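Local coordinates for extracellular ligand-binding receptor (Rhodopseudomonas palustris, PDB 4EYQ), which probably serves as a periplasmic solute-binding protein, holding aromatic acids such as caffeic acid and 3-(4-hydroxyphenyl)pyruvic acid for uptake, at residues M115-P120 and A284-D289; Y143-G148 and F172-T177. All blocks are in the same frame, centred on the assembly; numbering follows the deposited sequence. Where two conformers were deposited one is given.

Contact 1 (M115-P120 and A284-D289). With ENO (3-(4-hydroxy-phenyl)pyruvic acid), chain B; DHC (caffeic acid), chain C.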
loop_
_atom_site.group_PDB
_atom_site.type_symbol
_atom_site.label_atom_id
_atom_site.label_comp_id
_atom_site.label_asym_id
_atom_site.label_seq_id
_atom_site.Cartn_x
_atom_site.Cartn_y
_atom_site.Cartn_z
HETATM N N MSE A 115 -1.169 -1.582 -6.483
HETATM C CA MSE A 115 -1.219 -0.128 -6.353
HETATM C C MSE A 115 -0.054 0.396 -5.474
HETATM O O MSE A 115 0.657 1.323 -5.914
HETATM C CB MSE A 115 -2.565 0.351 -5.783
HETATM C CG MSE A 115 -3.785 0.187 -6.740
HETATM SE SE MSE A 115 -3.630 1.211 -8.375
HETATM C CE MSE A 115 -2.881 -0.169 -9.405
ATOM N N PRO A 116 0.142 -0.180 -4.245
ATOM C CA PRO A 116 1.229 0.338 -3.401
ATOM C C PRO A 116 2.625 0.266 -4.061
ATOM O O PRO A 116 2.891 -0.660 -4.855
ATOM C CB PRO A 116 1.192 -0.566 -2.152
ATOM C CG PRO A 116 -0.208 -1.083 -2.089
ATOM C CD PRO A 116 -0.631 -1.239 -3.538
ATOM N N GLN A 117 3.501 1.221 -3.710
ATOM C CA GLN A 117 4.888 1.267 -4.248
ATOM C C GLN A 117 5.692 0.009 -3.929
ATOM O O GLN A 117 5.545 -0.508 -2.835
ATOM C CB GLN A 117 5.595 2.478 -3.696
ATOM C CG GLN A 117 4.956 3.774 -4.224
ATOM C CD GLN A 117 3.754 4.293 -3.405
ATOM O OE1 GLN A 117 3.310 3.655 -2.450
ATOM N NE2 GLN A 117 3.232 5.489 -3.778
ATOM N N PRO A 118 6.486 -0.519 -4.899
ATOM C CA PRO A 118 7.282 -1.695 -4.578
ATOM C C PRO A 118 8.300 -1.333 -3.497
ATOM O O PRO A 118 8.795 -0.195 -3.435
ATOM C CB PRO A 118 7.945 -2.087 -5.922
ATOM C CG PRO A 118 7.831 -0.883 -6.791
ATOM C CD PRO A 118 6.635 -0.098 -6.313
ATOM N N ILE A 119 8.575 -2.292 -2.624
ATOM C CA ILE A 119 9.453 -2.069 -1.477
ATOM C C ILE A 119 10.821 -1.445 -1.874
ATOM O O ILE A 119 11.235 -0.451 -1.274
ATOM C CB ILE A 119 9.613 -3.379 -0.662
ATOM C CG1 ILE A 119 8.616 -3.401 0.494
ATOM C CG2 ILE A 119 11.038 -3.544 -0.144
ATOM C CD1 ILE A 119 7.167 -3.202 0.086
ATOM N N PRO A 120 11.518 -2.011 -2.892
ATOM C CA PRO A 120 12.815 -1.406 -3.255
ATOM C C PRO A 120 12.774 0.083 -3.678
ATOM O O PRO A 120 13.736 0.807 -3.440
ATOM C CB PRO A 120 13.349 -2.315 -4.393
ATOM C CG PRO A 120 12.648 -3.619 -4.196
ATOM C CD PRO A 120 11.276 -3.273 -3.640
ATOM N N ALA A 284 -6.070 5.531 1.604
ATOM C CA ALA A 284 -7.104 6.141 0.786
ATOM C C ALA A 284 -6.614 6.351 -0.670
ATOM O O ALA A 284 -7.345 6.095 -1.622
ATOM C CB ALA A 284 -7.542 7.470 1.404
ATOM N N GLY A 285 -5.370 6.812 -0.840
ATOM C CA GLY A 285 -4.757 6.915 -2.178
ATOM C C GLY A 285 -4.862 5.646 -3.032
ATOM O O GLY A 285 -5.212 5.717 -4.213
ATOM N N HIS A 286 -4.590 4.481 -2.442
ATOM C CA HIS A 286 -4.645 3.230 -3.204
ATOM C C HIS A 286 -6.018 2.823 -3.718
ATOM O O HIS A 286 -6.139 2.359 -4.869
ATOM C CB HIS A 286 -4.030 2.064 -2.439
ATOM C CG HIS A 286 -2.610 2.295 -2.014
ATOM N ND1 HIS A 286 -1.687 2.863 -2.826
ATOM C CD2 HIS A 286 -1.965 2.030 -0.812
ATOM C CE1 HIS A 286 -0.511 2.940 -2.175
ATOM N NE2 HIS A 286 -0.678 2.435 -0.949
ATOM N N SER A 287 -7.067 2.962 -2.911
ATOM C CA SER A 287 -8.339 2.537 -3.452
ATOM C C SER A 287 -8.873 3.516 -4.481
ATOM O O SER A 287 -9.474 3.086 -5.476
ATOM C CB SER A 287 -9.368 2.123 -2.390
ATOM O OG SER A 287 -9.944 3.216 -1.762
ATOM N N PHE A 288 -8.620 4.814 -4.256
ATOM C CA PHE A 288 -8.942 5.831 -5.240
ATOM C C PHE A 288 -8.172 5.586 -6.559
ATOM O O PHE A 288 -8.734 5.696 -7.684
ATOM C CB PHE A 288 -8.590 7.197 -4.644
ATOM C CG PHE A 288 -8.895 8.366 -5.521
ATOM C CD1 PHE A 288 -10.130 9.010 -5.448
ATOM C CD2 PHE A 288 -7.905 8.897 -6.351
ATOM C CE1 PHE A 288 -10.382 10.159 -6.219
ATOM C CE2 PHE A 288 -8.147 10.028 -7.141
ATOM C CZ PHE A 288 -9.396 10.661 -7.076
ATOM N N ASP A 289 -6.893 5.249 -6.443
ATOM C CA ASP A 289 -6.112 5.035 -7.664
ATOM C C ASP A 289 -6.545 3.775 -8.431
ATOM O O ASP A 289 -6.463 3.747 -9.661
ATOM C CB ASP A 289 -4.633 4.939 -7.341
ATOM C CG ASP A 289 -4.060 6.267 -6.861
ATOM O OD1 ASP A 289 -4.781 7.298 -6.931
ATOM O OD2 ASP A 289 -2.885 6.276 -6.438
HETATM O O4 ENO B . 1.174 -4.466 3.137
HETATM C C9 ENO B . -0.392 -1.198 2.970
HETATM C C8 ENO B . -0.336 -0.231 1.982
HETATM C C7 ENO B . 0.893 0.277 1.578
HETATM C C6 ENO B . 2.085 -0.176 2.140
HETATM C C5 ENO B . 2.011 -1.146 3.139
HETATM C C4 ENO B . 0.780 -1.665 3.551
HETATM O O3 ENO B . 0.904 1.217 0.602
HETATM C C3 ENO B . 0.694 -2.704 4.660
HETATM C C2 ENO B . 1.025 -4.123 4.296
HETATM C C1 ENO B . 1.156 -5.094 5.387
HETATM O O2 ENO B . 1.495 -6.264 5.118
HETATM O O1 ENO B . 0.941 -4.739 6.574
HETATM C C1 DHC C . 1.386 -4.994 5.538
HETATM O O1 DHC C . 1.167 -4.694 6.740
HETATM C C2 DHC C . 1.631 -3.939 4.526
HETATM C C3 DHC C . 0.896 -2.844 4.526
HETATM C "C1'" DHC C . 1.101 -1.763 3.528
HETATM C "C2'" DHC C . -0.035 -1.224 2.954
HETATM C "C3'" DHC C . 0.086 -0.205 2.031
HETATM C "C4'" DHC C . 1.437 0.292 1.659
HETATM C "C5'" DHC C . 2.561 -0.280 2.238
HETATM C "C6'" DHC C . 2.380 -1.302 3.173
HETATM O "O4'" DHC C . 1.568 1.293 0.748
HETATM O "O3'" DHC C . -1.044 0.309 1.490
HETATM O O2 DHC C . 1.410 -6.185 5.163
#
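Pro116 and His286 meet in a buried CH-pi and van der Waals contact at the phenol end of the ligand site, where the loop between strand 112-114 and helix 119-132 runs past helix 282-301. No hydrogen bond joins the two segments. Pro116 lies over one face of the imidazole, with its CG 3.8 Å from the centroid of the His286 ring and 15° off the normal. Gln117 OE1 comes to the ring edge, 3.9 Å from His286 CE1, but its hydrogen bond goes to Gln282. Met115 is a selenomethionine. Its CB faces the helix, 4.0 Å from His286 ND1. A bend at chi2 (-62°) then carries the chain along the helix, and SE rests 4.0 Å from Asp289 CB. The Asp289 carboxylate is hydrogen-bonded to Ser329 and Gln330. A chi1 of -56° turns the His286 ring toward Pro116, with its NE2 edge at the phenol. In alternative occupants of the same site, His286 NE2 donates to DHC O4' at 3.0 Å or to ENO O3, the latter so short that its length is doubtful. The proline over the imidazole probably helps fix its rotation. The site is the ligand cleft between two alpha/beta lobes, characteristic of periplasmic binding proteins.

Contact 2 (Y143-G148 and F172-T177); sequences YSDSYG and FARPDT. With DHC (caffeic acid), chain C; ENO (3-(4-hydroxy-phenyl)pyruvic acid), chain B.
Arg174 reaches across Tyr143 to Asp145, and Arg174 and Tyr143 carry this contact about equally. From CB the chain turns to CG, which sits over the centre of the Tyr143 ring, a CH-pi contact of 3.7 Å from CG of Arg174 to the ring centroid. The chain runs extended from CG to NE. NE donates to Asp145 OD2 at 2.6 Å, nearly straight at 170°. NH2 donates to Asp145 OD1 at 3.1 Å. Both carboxylate oxygens are met on the syn side, in a side-on salt bridge. OD1 also accepts from Tyr147 N, so Asp145 is the N-cap of helix 146-161. The segments follow neighbouring parallel strands, 137-143 and 165-172, joined by that helix in a beta-alpha-beta crossover. Ser144 N continues the pairing with a bond to Phe172 O at 2.9 Å. Arg174 CZ lies 3.4 Å from Tyr143 CD2, which covers one guanidinium face toward its rim, the planes 36° apart. At the tip, Arg174 NH1 donates to DHC O1 at 2.9 Å. Arg174 NH2 donates to DHC O2 at 2.7 Å. ENO is held in the same way. A methionine in place of Arg174 would probably leave the ligand carboxylate and Asp145 without their positive partner. Tyr147, its CG anti to the backbone N (chi1 -176°), lays its ring against the ligand, with DHC C2 3.3 Å above the ring plane.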
loop_
_atom_site.group_PDB
_atom_site.type_symbol
_atom_site.label_atom_id
_atom_site.label_comp_id
_atom_site.label_asym_id
_atom_site.label_seq_id
_atom_site.Cartn_x
_atom_site.Cartn_y
_atom_site.Cartn_z
ATOM N N TYR A 143 7.442 -7.436 10.996
ATOM C CA TYR A 143 6.520 -8.580 11.121
ATOM C C TYR A 143 7.233 -9.898 10.779
ATOM O O TYR A 143 8.109 -9.946 9.915
ATOM C CB TYR A 143 5.302 -8.422 10.188
ATOM C CG TYR A 143 4.389 -7.220 10.457
ATOM C CD1 TYR A 143 4.102 -6.799 11.761
ATOM C CD2 TYR A 143 3.799 -6.517 9.406
ATOM C CE1 TYR A 143 3.267 -5.717 12.001
ATOM C CE2 TYR A 143 2.957 -5.415 9.634
ATOM C CZ TYR A 143 2.682 -5.028 10.929
ATOM O OH TYR A 143 1.851 -3.949 11.182
ATOM N N SER A 144 6.882 -10.972 11.473
ATOM C CA SER A 144 7.330 -12.313 11.071
ATOM C C SER A 144 6.409 -12.898 9.989
ATOM O O SER A 144 5.875 -14.008 10.131
ATOM C CB SER A 144 7.368 -13.240 12.274
ATOM O OG SER A 144 6.180 -13.075 13.022
ATOM N N ASP A 145 6.220 -12.146 8.913
ATOM C CA ASP A 145 5.496 -12.641 7.743
ATOM C C ASP A 145 6.063 -11.993 6.466
ATOM O O ASP A 145 7.091 -11.285 6.521
ATOM C CB ASP A 145 3.970 -12.482 7.882
ATOM C CG ASP A 145 3.509 -11.024 8.050
ATOM O OD1 ASP A 145 3.996 -10.099 7.353
ATOM O OD2 ASP A 145 2.597 -10.808 8.878
ATOM N N SER A 146 5.408 -12.244 5.335
ATOM C CA SER A 146 5.936 -11.839 4.056
ATOM C C SER A 146 6.156 -10.317 3.914
ATOM O O SER A 146 7.077 -9.924 3.217
ATOM C CB SER A 146 5.111 -12.423 2.889
ATOM O OG SER A 146 3.749 -12.084 3.020
ATOM N N TYR A 147 5.366 -9.464 4.570
ATOM C CA TYR A 147 5.688 -8.022 4.521
ATOM C C TYR A 147 7.014 -7.706 5.251
ATOM O O TYR A 147 7.855 -6.907 4.766
ATOM C CB TYR A 147 4.576 -7.160 5.104
ATOM C CG TYR A 147 4.821 -5.654 4.989
ATOM C CD1 TYR A 147 4.769 -5.014 3.752
ATOM C CD2 TYR A 147 5.095 -4.870 6.114
ATOM C CE1 TYR A 147 4.969 -3.649 3.631
ATOM C CE2 TYR A 147 5.289 -3.488 6.004
ATOM C CZ TYR A 147 5.226 -2.887 4.756
ATOM O OH TYR A 147 5.407 -1.526 4.612
ATOM N N GLY A 148 7.198 -8.325 6.414
ATOM C CA GLY A 148 8.428 -8.148 7.167
ATOM C C GLY A 148 9.615 -8.722 6.415
ATOM O O GLY A 148 10.716 -8.140 6.466
ATOM N N PHE A 172 8.300 -9.428 15.156
ATOM C CA PHE A 172 7.099 -9.582 15.974
ATOM C C PHE A 172 5.863 -9.910 15.124
ATOM O O PHE A 172 5.885 -9.752 13.899
ATOM C CB PHE A 172 6.851 -8.369 16.866
ATOM C CG PHE A 172 6.457 -7.115 16.136
ATOM C CD1 PHE A 172 7.377 -6.405 15.376
ATOM C CD2 PHE A 172 5.169 -6.612 16.263
ATOM C CE1 PHE A 172 7.007 -5.206 14.738
ATOM C CE2 PHE A 172 4.785 -5.421 15.645
ATOM C CZ PHE A 172 5.705 -4.722 14.878
ATOM N N ALA A 173 4.809 -10.391 15.787
ATOM C CA ALA A 173 3.559 -10.753 15.126
ATOM C C ALA A 173 2.592 -9.574 15.198
ATOM O O ALA A 173 2.625 -8.767 16.154
ATOM C CB ALA A 173 2.956 -11.997 15.769
ATOM N N ARG A 174 1.755 -9.466 14.166
ATOM C CA ARG A 174 0.781 -8.392 14.026
ATOM C C ARG A 174 -0.127 -8.123 15.249
ATOM O O ARG A 174 -0.424 -6.962 15.529
ATOM C CB ARG A 174 -0.072 -8.645 12.784
ATOM C CG ARG A 174 0.660 -8.376 11.482
ATOM C CD ARG A 174 -0.089 -8.878 10.259
ATOM N NE ARG A 174 0.809 -8.870 9.107
ATOM C CZ ARG A 174 0.875 -7.866 8.236
ATOM N NH1 ARG A 174 0.075 -6.793 8.395
ATOM N NH2 ARG A 174 1.747 -7.928 7.223
ATOM N N PRO A 175 -0.581 -9.179 15.971
ATOM C CA PRO A 175 -1.447 -8.892 17.130
ATOM C C PRO A 175 -0.711 -8.646 18.450
ATOM O O PRO A 175 -1.364 -8.389 19.462
ATOM C CB PRO A 175 -2.307 -10.165 17.260
ATOM C CG PRO A 175 -1.987 -11.015 16.056
ATOM C CD PRO A 175 -0.588 -10.620 15.667
ATOM N N ASP A 176 0.619 -8.731 18.455
ATOM C CA ASP A 176 1.396 -8.596 19.700
ATOM C C ASP A 176 1.174 -7.226 20.334
ATOM O O ASP A 176 1.086 -6.223 19.633
ATOM C CB ASP A 176 2.888 -8.768 19.431
ATOM C CG ASP A 176 3.274 -10.199 19.115
ATOM O OD1 ASP A 176 2.429 -11.105 19.246
ATOM O OD2 ASP A 176 4.442 -10.431 18.750
ATOM N N THR A 177 1.101 -7.189 21.659
ATOM C CA THR A 177 0.886 -5.926 22.368
ATOM C C THR A 177 2.177 -5.427 22.980
ATOM O O THR A 177 2.273 -4.279 23.407
ATOM C CB THR A 177 -0.177 -6.058 23.465
ATOM O OG1 THR A 177 0.136 -7.191 24.294
ATOM C CG2 THR A 177 -1.569 -6.226 22.842
HETATM C C1 DHC C . 1.386 -4.994 5.538
HETATM O O1 DHC C . 1.167 -4.694 6.740
HETATM C C2 DHC C . 1.631 -3.939 4.526
HETATM C C3 DHC C . 0.896 -2.844 4.526
HETATM C "C1'" DHC C . 1.101 -1.763 3.528
HETATM C "C2'" DHC C . -0.035 -1.224 2.954
HETATM C "C3'" DHC C . 0.086 -0.205 2.031
HETATM C "C4'" DHC C . 1.437 0.292 1.659
HETATM C "C5'" DHC C . 2.561 -0.280 2.238
HETATM C "C6'" DHC C . 2.380 -1.302 3.173
HETATM O "O4'" DHC C . 1.568 1.293 0.748
HETATM O "O3'" DHC C . -1.044 0.309 1.490
HETATM O O2 DHC C . 1.410 -6.185 5.163
HETATM O O4 ENO B . 1.174 -4.466 3.137
HETATM C C9 ENO B . -0.392 -1.198 2.970
HETATM C C8 ENO B . -0.336 -0.231 1.982
HETATM C C7 ENO B . 0.893 0.277 1.578
HETATM C C6 ENO B . 2.085 -0.176 2.140
HETATM C C5 ENO B . 2.011 -1.146 3.139
HETATM C C4 ENO B . 0.780 -1.665 3.551
HETATM O O3 ENO B . 0.904 1.217 0.602
HETATM C C3 ENO B . 0.694 -2.704 4.660
HETATM C C2 ENO B . 1.025 -4.123 4.296
HETATM C C1 ENO B . 1.156 -5.094 5.387
HETATM O O2 ENO B . 1.495 -6.264 5.118
HETATM O O1 ENO B . 0.941 -4.739 6.574
#

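Overall arrangement
Contacts 1 and 2 hold the two ends of whichever ligand occupies the site. Contact 1 is fully buried near the centre of the chain; contact 2, about 20 Å away centre to centre, is partly buried. At contact 1 the segments pack without hydrogen-bonding each other, and a histidine donates to the phenol oxygen. At contact 2 a salt bridge and a backbone hydrogen bond tie the segments, and an arginine meets the acid. Contact 1 joins the loop before helix 119-132 to helix 282-301; contact 2 joins the turn leading into helix 146-161 to the loop after strand 165-172. Contact 2 is nested within the loop closed by contact 1. They touch where Ile119 CD1 packs 4.2 Å from Tyr147 CE1.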